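PDB 5TP4: amidase, hydantoinase/carbamoylase family from Burkholderia ambifaria, which probably hydrolyses N-carbamoyl-L-amino acids to the free amino acids at a zinc centre. Local coordinates for residues A193-H198 and E344-A349; T336-G341 and H366-L371; A378-P383 and N406-A411. One frame throughout, in Å; residues are numbered along the deposited sequence. Where two conformers were deposited one is given.

Contact 1: residues A193-H198 and E344-A349. With ZN (zinc ion), chain P.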
loop_
_atom_site.group_PDB
_atom_site.type_symbol
_atom_site.label_atom_id
_atom_site.label_comp_id
_atom_site.label_asym_id
_atom_site.label_seq_id
_atom_site.Cartn_x
_atom_site.Cartn_y
_atom_site.Cartn_z
ATOM N N ALA B 193 22.086 -22.560 33.662
ATOM C CA ALA B 193 21.014 -22.768 32.698
ATOM C C ALA B 193 20.061 -21.600 32.831
ATOM O O ALA B 193 20.002 -20.947 33.877
ATOM C CB ALA B 193 20.264 -24.086 32.926
ATOM N N TYR B 194 19.327 -21.330 31.746
ATOM C CA TYR B 194 18.365 -20.238 31.721
ATOM C C TYR B 194 17.035 -20.812 31.279
ATOM O O TYR B 194 16.954 -21.460 30.230
ATOM C CB TYR B 194 18.796 -19.123 30.763
ATOM C CG TYR B 194 17.769 -18.035 30.609
ATOM C CD1 TYR B 194 17.701 -17.002 31.538
ATOM C CD2 TYR B 194 16.879 -18.016 29.534
ATOM C CE1 TYR B 194 16.771 -15.998 31.407
ATOM C CE2 TYR B 194 15.918 -17.014 29.419
ATOM C CZ TYR B 194 15.891 -16.013 30.364
ATOM O OH TYR B 194 14.969 -14.984 30.262
ATOM N N PHE B 195 15.995 -20.565 32.070
ATOM C CA PHE B 195 14.642 -20.988 31.719
ATOM C C PHE B 195 13.716 -19.778 31.643
ATOM O O PHE B 195 13.795 -18.866 32.471
ATOM C CB PHE B 195 14.102 -21.970 32.759
ATOM C CG PHE B 195 14.783 -23.313 32.778
ATOM C CD1 PHE B 195 15.892 -23.529 33.580
ATOM C CD2 PHE B 195 14.282 -24.364 32.019
ATOM C CE1 PHE B 195 16.510 -24.763 33.617
ATOM C CE2 PHE B 195 14.878 -25.602 32.036
ATOM C CZ PHE B 195 15.999 -25.817 32.834
ATOM N N GLU B 196 12.802 -19.773 30.668
ATOM C CA GLU B 196 11.860 -18.663 30.550
ATOM C C GLU B 196 10.488 -19.227 30.246
ATOM O O GLU B 196 10.336 -19.954 29.260
ATOM C CB GLU B 196 12.286 -17.691 29.441
ATOM C CG GLU B 196 11.289 -16.592 29.196
ATOM C CD GLU B 196 11.891 -15.336 28.575
ATOM O OE1 GLU B 196 11.128 -14.377 28.309
ATOM O OE2 GLU B 196 13.126 -15.299 28.360
ATOM N N ALA B 197 9.502 -18.897 31.084
ATOM C CA ALA B 197 8.118 -19.219 30.768
ATOM C C ALA B 197 7.469 -18.032 30.071
ATOM O O ALA B 197 7.714 -16.873 30.426
ATOM C CB ALA B 197 7.364 -19.601 32.045
ATOM N N HIS B 198 6.619 -18.313 29.075
ATOM C CA HIS B 198 6.005 -17.229 28.313
ATOM C C HIS B 198 4.709 -17.720 27.686
ATOM O O HIS B 198 4.564 -18.904 27.377
ATOM C CB HIS B 198 6.971 -16.749 27.209
ATOM C CG HIS B 198 6.755 -15.332 26.779
ATOM N ND1 HIS B 198 5.730 -14.958 25.931
ATOM C CD2 HIS B 198 7.428 -14.194 27.082
ATOM C CE1 HIS B 198 5.769 -13.648 25.750
ATOM N NE2 HIS B 198 6.799 -13.166 26.419
ATOM N N GLU B 344 14.675 -31.140 27.319
ATOM C CA GLU B 344 14.221 -32.448 27.789
ATOM C C GLU B 344 13.691 -32.374 29.217
ATOM O O GLU B 344 12.784 -33.126 29.578
ATOM C CB GLU B 344 15.361 -33.468 27.674
ATOM C CG GLU B 344 15.049 -34.850 28.228
ATOM C CD GLU B 344 16.253 -35.788 28.134
ATOM O OE1 GLU B 344 16.819 -35.858 27.033
ATOM O OE2 GLU B 344 16.654 -36.412 29.150
ATOM N N LEU B 345 14.238 -31.473 30.050
ATOM C CA LEU B 345 13.693 -31.345 31.403
ATOM C C LEU B 345 12.270 -30.801 31.361
ATOM O O LEU B 345 11.411 -31.199 32.161
ATOM C CB LEU B 345 14.567 -30.416 32.248
ATOM C CG LEU B 345 15.991 -30.928 32.510
ATOM C CD1 LEU B 345 16.776 -29.908 33.328
ATOM C CD2 LEU B 345 15.979 -32.289 33.235
ATOM N N VAL B 346 12.021 -29.835 30.467
ATOM C CA VAL B 346 10.676 -29.298 30.295
ATOM C C VAL B 346 9.718 -30.405 29.888
ATOM O O VAL B 346 8.620 -30.546 30.454
ATOM C CB VAL B 346 10.692 -28.155 29.264
ATOM C CG1 VAL B 346 9.263 -27.685 28.939
ATOM C CG2 VAL B 346 11.492 -26.988 29.812
ATOM N N ALA B 347 10.116 -31.198 28.894
ATOM C CA ALA B 347 9.285 -32.298 28.425
ATOM C C ALA B 347 9.013 -33.287 29.549
ATOM O O ALA B 347 7.876 -33.723 29.746
ATOM C CB ALA B 347 9.968 -32.996 27.239
ATOM N N ARG B 348 10.054 -33.658 30.303
ATOM C CA ARG B 348 9.861 -34.666 31.334
ATOM C C ARG B 348 8.919 -34.158 32.417
ATOM O O ARG B 348 8.125 -34.936 32.963
ATOM C CB ARG B 348 11.200 -35.091 31.956
ATOM C CG ARG B 348 12.158 -35.804 31.020
ATOM C CD ARG B 348 13.479 -36.157 31.778
ATOM N NE ARG B 348 14.363 -36.988 30.962
ATOM C CZ ARG B 348 14.311 -38.322 30.940
ATOM N NH1 ARG B 348 13.435 -38.988 31.705
ATOM N NH2 ARG B 348 15.138 -38.998 30.158
ATOM N N ALA B 349 9.005 -32.866 32.760
ATOM C CA ALA B 349 8.096 -32.333 33.770
ATOM C C ALA B 349 6.667 -32.368 33.262
ATOM O O ALA B 349 5.744 -32.770 33.996
ATOM C CB ALA B 349 8.501 -30.913 34.171
HETATM ZN ZN ZN P . 7.522 -10.924 25.965
HETATM O O HOH W 1 9.718 -11.943 25.659
HETATM O O HOH W 2 7.682 -10.006 23.899
#
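The first torsion of F195 lays its CG beside the backbone N and anti to the carbonyl carbon (chi1 -69°), sending the ring off strand 193-198 toward helix residues L345 and V346. A like torsion in L345 (chi1 -65°) turns its branch toward the strand, where CD1 arrives at the ring and the two side chains cross at about a right angle. The methyl groups of the helix come to the ring near its plane, at the edge and not over a face: F195 CZ lies 4.2 Å from L345 CD1, and F195 CE2 lies 4.3 Å from V346 CG2. A large apolar side chain suits this place, because it must bridge backbones that stay well apart, with the CA atoms of F195 and V346 separated by 9.3 Å. L408 and V412 of helix 398-416 also touch the phenyl, so two helices share it. Strand and helix are layers of the alpha/beta domain characteristic of M20 hydrolases, and the alternation of side chains along the strand divides an apolar face under the helices from a polar face carrying the metal site. On the polar face Y194 OH gives a hydrogen bond of 2.7 Å to E196 OE2, meeting the oxygen from above the carboxylate plane, while S91 bonds the other carboxylate oxygen; a buried acid is thereby supplied with partners. Further along, H198 presents NE2 to the zinc ion at 2.4 Å. H92 and two water molecules also bind this metal, and the H198 ring meets that of H366.

Contact 2: residues T336-G341 and H366-L371. With EDO (1,2-ethanediol), chain T.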
loop_
_atom_site.group_PDB
_atom_site.type_symbol
_atom_site.label_atom_id
_atom_site.label_comp_id
_atom_site.label_asym_id
_atom_site.label_seq_id
_atom_site.Cartn_x
_atom_site.Cartn_y
_atom_site.Cartn_z
ATOM N N THR B 336 17.944 -20.306 16.140
ATOM C CA THR B 336 18.490 -20.304 17.499
ATOM C C THR B 336 17.980 -21.526 18.241
ATOM O O THR B 336 16.997 -21.459 18.979
ATOM C CB THR B 336 18.108 -19.016 18.240
ATOM O OG1 THR B 336 18.349 -17.893 17.374
ATOM C CG2 THR B 336 18.962 -18.871 19.504
ATOM N N PRO B 337 18.638 -22.669 18.082
ATOM C CA PRO B 337 18.209 -23.859 18.827
ATOM C C PRO B 337 18.444 -23.713 20.325
ATOM O O PRO B 337 19.443 -23.135 20.768
ATOM C CB PRO B 337 19.069 -24.981 18.235
ATOM C CG PRO B 337 20.212 -24.281 17.597
ATOM C CD PRO B 337 19.698 -22.976 17.110
ATOM N N PHE B 338 17.503 -24.244 21.096
ATOM C CA PHE B 338 17.656 -24.316 22.542
ATOM C C PHE B 338 18.415 -25.585 22.930
ATOM O O PHE B 338 18.686 -26.459 22.108
ATOM C CB PHE B 338 16.278 -24.246 23.216
ATOM C CG PHE B 338 15.620 -22.906 23.115
ATOM C CD1 PHE B 338 16.367 -21.775 22.792
ATOM C CD2 PHE B 338 14.260 -22.775 23.347
ATOM C CE1 PHE B 338 15.756 -20.526 22.685
ATOM C CE2 PHE B 338 13.630 -21.531 23.269
ATOM C CZ PHE B 338 14.378 -20.396 22.932
ATOM N N ASP B 339 18.807 -25.664 24.198
ATOM C CA ASP B 339 19.677 -26.743 24.642
ATOM C C ASP B 339 18.871 -28.022 24.789
ATOM O O ASP B 339 17.885 -28.041 25.528
ATOM C CB ASP B 339 20.305 -26.367 25.979
ATOM C CG ASP B 339 21.123 -27.485 26.554
ATOM O OD1 ASP B 339 22.245 -27.704 26.025
ATOM O OD2 ASP B 339 20.644 -28.131 27.509
ATOM N N ARG B 340 19.308 -29.095 24.106
ATOM C CA ARG B 340 18.544 -30.338 24.123
ATOM C C ARG B 340 18.278 -30.817 25.546
ATOM O O ARG B 340 17.160 -31.235 25.866
ATOM C CB ARG B 340 19.262 -31.424 23.319
ATOM C CG ARG B 340 18.407 -32.697 23.196
ATOM C CD ARG B 340 19.054 -33.861 22.410
ATOM N NE ARG B 340 20.338 -34.314 22.961
ATOM C CZ ARG B 340 20.523 -34.828 24.176
ATOM N NH1 ARG B 340 19.518 -34.962 25.035
ATOM N NH2 ARG B 340 21.738 -35.194 24.542
ATOM N N GLY B 341 19.279 -30.740 26.419
ATOM C CA GLY B 341 19.102 -31.223 27.783
ATOM C C GLY B 341 18.108 -30.414 28.595
ATOM O O GLY B 341 17.307 -30.984 29.346
ATOM N N HIS B 366 12.493 -13.338 22.228
ATOM C CA HIS B 366 12.445 -13.332 23.682
ATOM C C HIS B 366 13.865 -13.169 24.163
ATOM O O HIS B 366 14.815 -13.462 23.433
ATOM C CB HIS B 366 11.893 -14.630 24.265
ATOM C CG HIS B 366 10.519 -14.940 23.784
ATOM N ND1 HIS B 366 9.421 -14.193 24.161
ATOM C CD2 HIS B 366 10.076 -15.853 22.891
ATOM C CE1 HIS B 366 8.348 -14.661 23.544
ATOM N NE2 HIS B 366 8.717 -15.662 22.765
ATOM N N ASP B 367 14.003 -12.747 25.415
ATOM C CA ASP B 367 15.340 -12.741 26.006
ATOM C C ASP B 367 15.995 -14.115 25.931
ATOM O O ASP B 367 17.223 -14.198 25.788
ATOM C CB ASP B 367 15.243 -12.274 27.447
ATOM C CG ASP B 367 14.844 -10.803 27.552
ATOM O OD1 ASP B 367 15.590 -9.921 27.034
ATOM O OD2 ASP B 367 13.764 -10.512 28.153
ATOM N N ALA B 368 15.205 -15.193 26.037
ATOM C CA ALA B 368 15.756 -16.543 25.894
ATOM C C ALA B 368 16.542 -16.731 24.600
ATOM O O ALA B 368 17.502 -17.507 24.579
ATOM C CB ALA B 368 14.645 -17.589 25.954
ATOM N N ILE B 369 16.141 -16.057 23.514
ATOM C CA ILE B 369 16.867 -16.182 22.243
ATOM C C ILE B 369 18.323 -15.755 22.404
ATOM O O ILE B 369 19.266 -16.424 21.922
ATOM C CB ILE B 369 16.169 -15.348 21.152
ATOM C CG1 ILE B 369 14.783 -15.905 20.872
ATOM C CG2 ILE B 369 17.048 -15.342 19.880
ATOM C CD1 ILE B 369 14.780 -17.335 20.363
ATOM N N LEU B 370 18.531 -14.606 23.059
ATOM C CA LEU B 370 19.883 -14.111 23.295
ATOM C C LEU B 370 20.634 -15.020 24.257
ATOM O O LEU B 370 21.817 -15.308 24.045
ATOM C CB LEU B 370 19.838 -12.689 23.858
ATOM C CG LEU B 370 19.591 -11.498 22.919
ATOM C CD1 LEU B 370 20.797 -11.207 22.061
ATOM C CD2 LEU B 370 18.304 -11.673 22.044
ATOM N N LEU B 371 19.968 -15.468 25.322
ATOM C CA LEU B 371 20.650 -16.313 26.307
ATOM C C LEU B 371 21.091 -17.634 25.692
ATOM O O LEU B 371 22.175 -18.142 26.009
ATOM C CB LEU B 371 19.754 -16.586 27.516
ATOM C CG LEU B 371 19.845 -15.577 28.673
ATOM C CD1 LEU B 371 21.184 -15.643 29.443
ATOM C CD2 LEU B 371 19.622 -14.122 28.216
HETATM C C1 EDO T . 15.461 -16.278 16.427
HETATM O O1 EDO T . 15.974 -17.595 16.158
HETATM C C2 EDO T . 15.865 -15.334 15.298
HETATM O O2 EDO T . 17.295 -15.202 15.246
#
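I369 reaches both T336 and F338 because its side chain forks at CB, one branch for each. The shorter branch, CG2, stands anti to the backbone N and comes to 3.8 Å from T336 OG1. The longer branch leaves through CG1, beside the backbone N (chi1 -65°), and a second bend (chi2 -61°) brings its tip to the phenyl ring: I369 CD1 is 4.0 Å from F338 CZ, with the two side chains crossing at about a right angle. A beta-branched aliphatic residue suits the place, its two arms serving two neighbours at once. F338 CZ also lies 4.1 Å from A368 CB, where the small alanine lets the ring come close to the helix backbone. T336 shows both sides of its character: its methyl CG2 rests 3.5 Å from I369 O, while its hydroxyl OG1, which accepts a hydrogen bond from R373, lies 2.7 Å from O1 of an ethanediol probably taken up from the crystallisation liquor. Beyond F338, D339 is the N-cap of helix 340-353, its carboxylate bonding the backbone N of C342; aspartate is well suited to such a helix start. The contact thus joins the end of strand 324-337, and the turn leading from it into helix 340-353, to the short helix 367-372. M379 of strand 377-382 touches both F338 and A368, Y194 of strand 193-199 packs on A368 and L371, and helix 147-153 lies against L370 and L371.

Contact 3: residues A378-P383 and N406-A411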
loop_
_atom_site.group_PDB
_atom_site.type_symbol
_atom_site.label_atom_id
_atom_site.label_comp_id
_atom_site.label_asym_id
_atom_site.label_seq_id
_atom_site.Cartn_x
_atom_site.Cartn_y
_atom_site.Cartn_z
ATOM N N ALA B 378 16.110 -23.165 27.909
ATOM C CA ALA B 378 14.865 -23.788 27.471
ATOM C C ALA B 378 13.736 -22.831 27.788
ATOM O O ALA B 378 13.880 -21.909 28.606
ATOM C CB ALA B 378 14.585 -25.148 28.145
ATOM N N MET B 379 12.598 -23.049 27.127
ATOM C CA MET B 379 11.415 -22.245 27.432
ATOM C C MET B 379 10.194 -23.125 27.653
ATOM O O MET B 379 10.080 -24.236 27.106
ATOM C CB MET B 379 11.080 -21.245 26.319
ATOM C CG MET B 379 12.058 -20.058 26.193
ATOM S SD MET B 379 11.457 -18.881 24.927
ATOM C CE MET B 379 10.087 -18.138 25.790
ATOM N N VAL B 380 9.259 -22.593 28.451
ATOM C CA VAL B 380 7.943 -23.196 28.646
ATOM C C VAL B 380 6.929 -22.248 28.042
ATOM O O VAL B 380 6.768 -21.129 28.544
ATOM C CB VAL B 380 7.605 -23.422 30.132
ATOM C CG1 VAL B 380 6.283 -24.235 30.241
ATOM C CG2 VAL B 380 8.746 -24.143 30.885
ATOM N N PHE B 381 6.210 -22.693 26.998
ATOM C CA PHE B 381 5.065 -21.926 26.504
ATOM C C PHE B 381 3.765 -22.422 27.132
ATOM O O PHE B 381 3.589 -23.627 27.356
ATOM C CB PHE B 381 4.875 -22.061 24.991
ATOM C CG PHE B 381 5.665 -21.094 24.141
ATOM C CD1 PHE B 381 6.419 -20.081 24.675
ATOM C CD2 PHE B 381 5.629 -21.256 22.768
ATOM C CE1 PHE B 381 7.133 -19.207 23.843
ATOM C CE2 PHE B 381 6.338 -20.403 21.919
ATOM C CZ PHE B 381 7.083 -19.381 22.455
ATOM N N ILE B 382 2.842 -21.489 27.362
ATOM C CA ILE B 382 1.451 -21.798 27.704
ATOM C C ILE B 382 0.543 -21.198 26.635
ATOM O O ILE B 382 0.913 -20.238 25.938
ATOM C CB ILE B 382 1.070 -21.295 29.119
ATOM C CG1 ILE B 382 1.180 -19.763 29.261
ATOM C CG2 ILE B 382 1.911 -22.017 30.176
ATOM C CD1 ILE B 382 0.447 -19.216 30.481
ATOM N N PRO B 383 -0.666 -21.733 26.468
ATOM C CA PRO B 383 -1.575 -21.172 25.463
ATOM C C PRO B 383 -2.069 -19.791 25.859
ATOM O O PRO B 383 -2.061 -19.403 27.028
ATOM C CB PRO B 383 -2.736 -22.175 25.407
ATOM C CG PRO B 383 -2.629 -22.968 26.608
ATOM C CD PRO B 383 -1.255 -22.894 27.158
ATOM N N ASN B 406 4.001 -25.111 37.164
ATOM C CA ASN B 406 4.370 -26.430 37.687
ATOM C C ASN B 406 5.472 -27.064 36.852
ATOM O O ASN B 406 6.396 -27.687 37.396
ATOM C CB ASN B 406 3.160 -27.353 37.737
ATOM C CG ASN B 406 2.211 -26.991 38.860
ATOM O OD1 ASN B 406 2.600 -26.335 39.838
ATOM N ND2 ASN B 406 0.963 -27.452 38.749
ATOM N N VAL B 407 5.389 -26.924 35.523
ATOM C CA VAL B 407 6.433 -27.474 34.659
ATOM C C VAL B 407 7.732 -26.709 34.855
ATOM O O VAL B 407 8.812 -27.308 34.984
ATOM C CB VAL B 407 5.980 -27.449 33.187
ATOM C CG1 VAL B 407 7.177 -27.721 32.257
ATOM C CG2 VAL B 407 4.884 -28.509 32.966
ATOM N N LEU B 408 7.656 -25.374 34.889
ATOM C CA LEU B 408 8.851 -24.565 35.122
ATOM C C LEU B 408 9.514 -24.953 36.430
ATOM O O LEU B 408 10.733 -25.148 36.499
ATOM C CB LEU B 408 8.481 -23.084 35.146
ATOM C CG LEU B 408 9.645 -22.102 35.432
ATOM C CD1 LEU B 408 10.630 -22.154 34.228
ATOM C CD2 LEU B 408 9.107 -20.697 35.652
ATOM N N LEU B 409 8.711 -25.080 37.482
ATOM C CA LEU B 409 9.243 -25.408 38.799
ATOM C C LEU B 409 10.012 -26.709 38.765
ATOM O O LEU B 409 11.092 -26.824 39.358
ATOM C CB LEU B 409 8.081 -25.525 39.794
ATOM C CG LEU B 409 8.350 -26.205 41.133
ATOM C CD1 LEU B 409 9.263 -25.322 42.021
ATOM C CD2 LEU B 409 7.000 -26.454 41.837
ATOM N N ASN B 410 9.436 -27.732 38.134
ATOM C CA ASN B 410 10.051 -29.041 38.250
ATOM C C ASN B 410 11.213 -29.201 37.285
ATOM O O ASN B 410 12.150 -29.952 37.583
ATOM C CB ASN B 410 9.000 -30.134 38.063
ATOM C CG ASN B 410 8.220 -30.376 39.331
ATOM O OD1 ASN B 410 8.637 -31.174 40.164
ATOM N ND2 ASN B 410 7.106 -29.627 39.527
ATOM N N ALA B 411 11.189 -28.508 36.153
ATOM C CA ALA B 411 12.385 -28.502 35.307
ATOM C C ALA B 411 13.532 -27.765 35.993
ATOM O O ALA B 411 14.682 -28.236 35.971
ATOM C CB ALA B 411 12.095 -27.867 33.950
#
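V380 on the strand and V407 on the helix make the closer half of this contact. One methyl of the helix valine meets both methyls of the strand valine: V407 CG1 is 4.1 Å from V380 CG1 and equally 4.1 Å from V380 CG2. Each valine holds its CG1 anti to the backbone N (chi1 -172° for V380 and 167° for V407), and the two side chains approach at a slant, so that the helix methyl sits against the fork of the strand residue. Valine fits well here, being a beta-branched residue at ease in a strand and short enough to let the helix lie low, with the CA atoms of V380 and L408 only 6.7 Å apart. L408 is only slightly farther, its CD1 at 4.3 Å from V380 CG2, and its side chain goes on to touch F195 and A110. The loose end is at A411: the alanine faces the strand, yet makes no direct contact with it. The far flank of the helix is buried but polar. There N410 ND2 gives a nearly straight hydrogen bond (174°) of 3.0 Å to N406 O, which also accepts the ordinary helical bond from N410 N, the two donors arriving from opposite faces of the carbonyl plane. Both asparagine side chains have further partners: L13, I15 and H7 near the chain's start, and Y355, satisfying amides that would otherwise be costly to bury. M379 leaves the strand on the side away from the helix, and its side chain touches H198 and H366. A helix laid over a sheet through aliphatic side chains, with zinc ligands such as H92 and H198 at the C-terminal ends of parallel strands, is characteristic of the alpha/beta catalytic domain of the M20 family.

How the contacts relate
All three contacts belong to one alpha/beta domain and reach the same mixed sheet. The centres of contacts 1 and 3 are about 5 Å apart; their strands, 193-199 and 377-382, run parallel as neighbours, and their helices, 340-353 and 398-416, pack on the same face. Contact 2 has its centre about 11 Å from that of contact 1 and about 14 Å from that of contact 3, with M379 bridging it to strand 377-382. Along the chain contacts 1 and 2 interleave, both using helix 340-353, and contact 3 follows. Apolar helix packing thus occupies one face of the sheet, while contact 2, with the A368 side chain about 10 Å from a zinc ion, lies on the metal-site side.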